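Local coordinates for EmGH1 (Erythrobacter marinus, PDB 5Z87), which probably hydrolyses beta-glucosidic bonds as a glycoside hydrolase of family 3, at residues P66-V71 / G90-A95. Numbering follows the deposited sequence.
Sequences PRAADV and GGVYSA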
ATOM      1  N   PRO A  66      14.956  31.715   5.154  1.00 25.17           N
ATOM      2  CA  PRO A  66      14.155  31.633   6.383  1.00 21.20           C
ATOM      3  C   PRO A  66      12.768  32.218   6.162  1.00 22.77           C
ATOM      4  O   PRO A  66      12.449  32.764   5.105  1.00 23.54           O
ATOM      5  CB  PRO A  66      14.948  32.484   7.384  1.00 21.51           C
ATOM      6  CG  PRO A  66      15.519  33.581   6.509  1.00 22.37           C
ATOM      7  CD  PRO A  66      15.869  32.880   5.179  1.00 20.49           C
ATOM      8  N   ARG A  67      11.943  32.098   7.195  1.00 24.13           N
ATOM      9  CA  ARG A  67      10.661  32.781   7.190  1.00 28.53           C
ATOM     10  C   ARG A  67      10.876  34.288   7.242  1.00 25.16           C
ATOM     11  O   ARG A  67      11.774  34.784   7.929  1.00 24.30           O
ATOM     12  CB  ARG A  67       9.804  32.324   8.367  1.00 30.76           C
ATOM     13  CG  ARG A  67       8.349  32.128   7.994  1.00 34.06           C
ATOM     14  CD  ARG A  67       7.542  31.574   9.149  1.00 45.81           C
ATOM     15  NE  ARG A  67       7.574  30.119   9.136  1.00 54.02           N
ATOM     16  CZ  ARG A  67       6.695  29.363   8.485  1.00 47.04           C
ATOM     17  NH1 ARG A  67       6.817  28.034   8.512  1.00 41.49           N
ATOM     18  NH2 ARG A  67       5.705  29.942   7.808  1.00 38.91           N
ATOM     19  N   ALA A  68      10.031  35.015   6.511  1.00 26.63           N
ATOM     20  CA  ALA A  68      10.206  36.453   6.342  1.00 26.27           C
ATOM     21  C   ALA A  68      10.118  37.225   7.653  1.00 32.21           C
ATOM     22  O   ALA A  68      10.802  38.245   7.811  1.00 36.03           O
ATOM     23  CB  ALA A  68       9.161  36.988   5.367  1.00 23.66           C
ATOM     24  N   ALA A  69       9.293  36.763   8.599  1.00 28.77           N
ATOM     25  CA  ALA A  69       8.811  37.634   9.672  1.00 28.39           C
ATOM     26  C   ALA A  69       9.951  38.263  10.471  1.00 27.47           C
ATOM     27  O   ALA A  69       9.902  39.455  10.791  1.00 35.12           O
ATOM     28  CB  ALA A  69       7.881  36.849  10.602  1.00 24.21           C
ATOM     29  N   ASP A  70      10.974  37.482  10.822  1.00 32.22           N
ATOM     30  CA  ASP A  70      12.048  38.004  11.669  1.00 29.85           C
ATOM     31  C   ASP A  70      13.008  38.903  10.908  1.00 34.65           C
ATOM     32  O   ASP A  70      13.634  39.778  11.512  1.00 36.42           O
ATOM     33  CB  ASP A  70      12.828  36.862  12.309  1.00 31.10           C
ATOM     34  CG  ASP A  70      12.073  36.227  13.454  1.00 42.40           C
ATOM     35  OD1 ASP A  70      10.899  36.609  13.687  1.00 40.85           O
ATOM     36  OD2 ASP A  70      12.659  35.353  14.124  1.00 49.15           O
ATOM     37  N   VAL A  71      13.163  38.680   9.605  1.00 26.20           N
ATOM     38  CA  VAL A  71      13.921  39.599   8.776  1.00 30.64           C
ATOM     39  C   VAL A  71      13.182  40.930   8.656  1.00 36.79           C
ATOM     40  O   VAL A  71      13.779  42.003   8.784  1.00 33.73           O
ATOM     41  CB  VAL A  71      14.185  38.956   7.401  1.00 30.34           C
ATOM     42  CG1 VAL A  71      15.018  39.874   6.520  1.00 29.34           C
ATOM     43  CG2 VAL A  71      14.864  37.606   7.579  1.00 24.13           C
ATOM     44  N   GLY A  90      19.288  34.598   0.223  1.00 19.62           N
ATOM     45  CA  GLY A  90      18.689  33.899  -0.896  1.00 18.43           C
ATOM     46  C   GLY A  90      17.218  34.216  -1.077  1.00 23.19           C
ATOM     47  O   GLY A  90      16.802  34.718  -2.124  1.00 18.41           O
ATOM     48  N   GLY A  91      16.410  33.917  -0.061  1.00 23.92           N
ATOM     49  CA  GLY A  91      14.993  34.203  -0.134  1.00 19.22           C
ATOM     50  C   GLY A  91      14.405  34.349   1.250  1.00 20.04           C
ATOM     51  O   GLY A  91      15.063  34.102   2.263  1.00 22.75           O
ATOM     52  N   VAL A  92      13.149  34.780   1.281  1.00 19.40           N
ATOM     53  CA  VAL A  92      12.334  34.701   2.481  1.00 20.58           C
ATOM     54  C   VAL A  92      11.029  34.034   2.087  1.00 21.54           C
ATOM     55  O   VAL A  92      10.610  34.058   0.925  1.00 22.86           O
ATOM     56  CB  VAL A  92      12.051  36.071   3.146  1.00 27.15           C
ATOM     57  CG1 VAL A  92      13.312  36.644   3.756  1.00 20.71           C
ATOM     58  CG2 VAL A  92      11.399  37.041   2.161  1.00 17.42           C
ATOM     59  N   TYR A  93      10.388  33.437   3.079  1.00 20.82           N
ATOM     60  CA  TYR A  93       9.140  32.719   2.884  1.00 26.58           C
ATOM     61  C   TYR A  93       8.041  33.419   3.660  1.00 19.54           C
ATOM     62  O   TYR A  93       8.219  33.733   4.842  1.00 23.53           O
ATOM     63  CB  TYR A  93       9.275  31.266   3.346  1.00 21.10           C
ATOM     64  CG  TYR A  93       7.990  30.482   3.314  1.00 20.27           C
ATOM     65  CD1 TYR A  93       7.166  30.504   2.202  1.00 21.98           C
ATOM     66  CD2 TYR A  93       7.615  29.695   4.391  1.00 29.17           C
ATOM     67  CE1 TYR A  93       5.997  29.758   2.167  1.00 29.60           C
ATOM     68  CE2 TYR A  93       6.450  28.945   4.366  1.00 21.42           C
ATOM     69  CZ  TYR A  93       5.648  28.980   3.263  1.00 24.25           C
ATOM     70  OH  TYR A  93       4.492  28.241   3.257  1.00 26.64           O
ATOM     71  N   SER A  94       6.922  33.683   2.985  1.00 17.40           N
ATOM     72  CA  SER A  94       5.703  34.140   3.646  1.00 26.49           C
ATOM     73  C   SER A  94       5.847  35.555   4.223  1.00 25.51           C
ATOM     74  O   SER A  94       5.782  35.758   5.443  1.00 21.89           O
ATOM     75  CB  SER A  94       5.305  33.132   4.735  1.00 19.07           C
ATOM     76  OG  SER A  94       3.934  33.237   5.043  1.00 27.69           O
ATOM     77  N   ALA A  95       6.033  36.538   3.342  1.00 26.99           N
ATOM     78  CA  ALA A  95       6.192  37.932   3.731  1.00 28.66           C
ATOM     79  C   ALA A  95       4.868  38.672   3.816  1.00 31.30           C
ATOM     80  O   ALA A  95       4.836  39.798   4.324  1.00 26.40           O
ATOM     81  CB  ALA A  95       7.112  38.659   2.742  1.00 20.95           C
TER
HETATM   82  O   HOH W   1       7.018  34.873   7.897  1.00 31.27           O
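Arg67 and Tyr93 face each other across a single backbone bridge, their CA atoms 4.6 Å apart, where the chain runs into helix 68-73 alongside strand 91-93 of the TIM-barrel-like N-terminal domain. Two hydrogen bonds flank Arg67 in the parallel pattern: Tyr93 N gives to Pro66 O at 3.0 Å, with a bent N-H...O angle of 140°, and Ala68 N gives to Tyr93 O at 2.8 Å in a straighter bond. Val92 CA also approaches Pro66 O in a CA-H...O contact, a weaker addition to the Tyr93 bond. Past the bridge the link continues through water 1, which donates to Ser94 O and accepts a weak bond from Ala69 N.

On the buried side, the CB of Ala68 rests against both Val92 CB (3.8 Å) and Ala95 CB (3.7 Å), and Val71 reaches Val92 more loosely; Met111 and Val108 of helix 101-116 back Val92 and Ala95. The side chains of Arg67 and Tyr93 lie side by side and point the same way. With its CG anti to the backbone N (chi1 174°), Tyr93 lines the pocket that holds a dithiothreitol molecule, probably from the crystallisation liquor, and its OH is hydrogen-bonded to Glu130. Ser94 CB sits over the ring centre, whereas the guanidinium, in a cation-pi contact with Trp314, is inclined 54° to the ring and brings Arg67 NH2 to 3.7 Å from Tyr93 CE2.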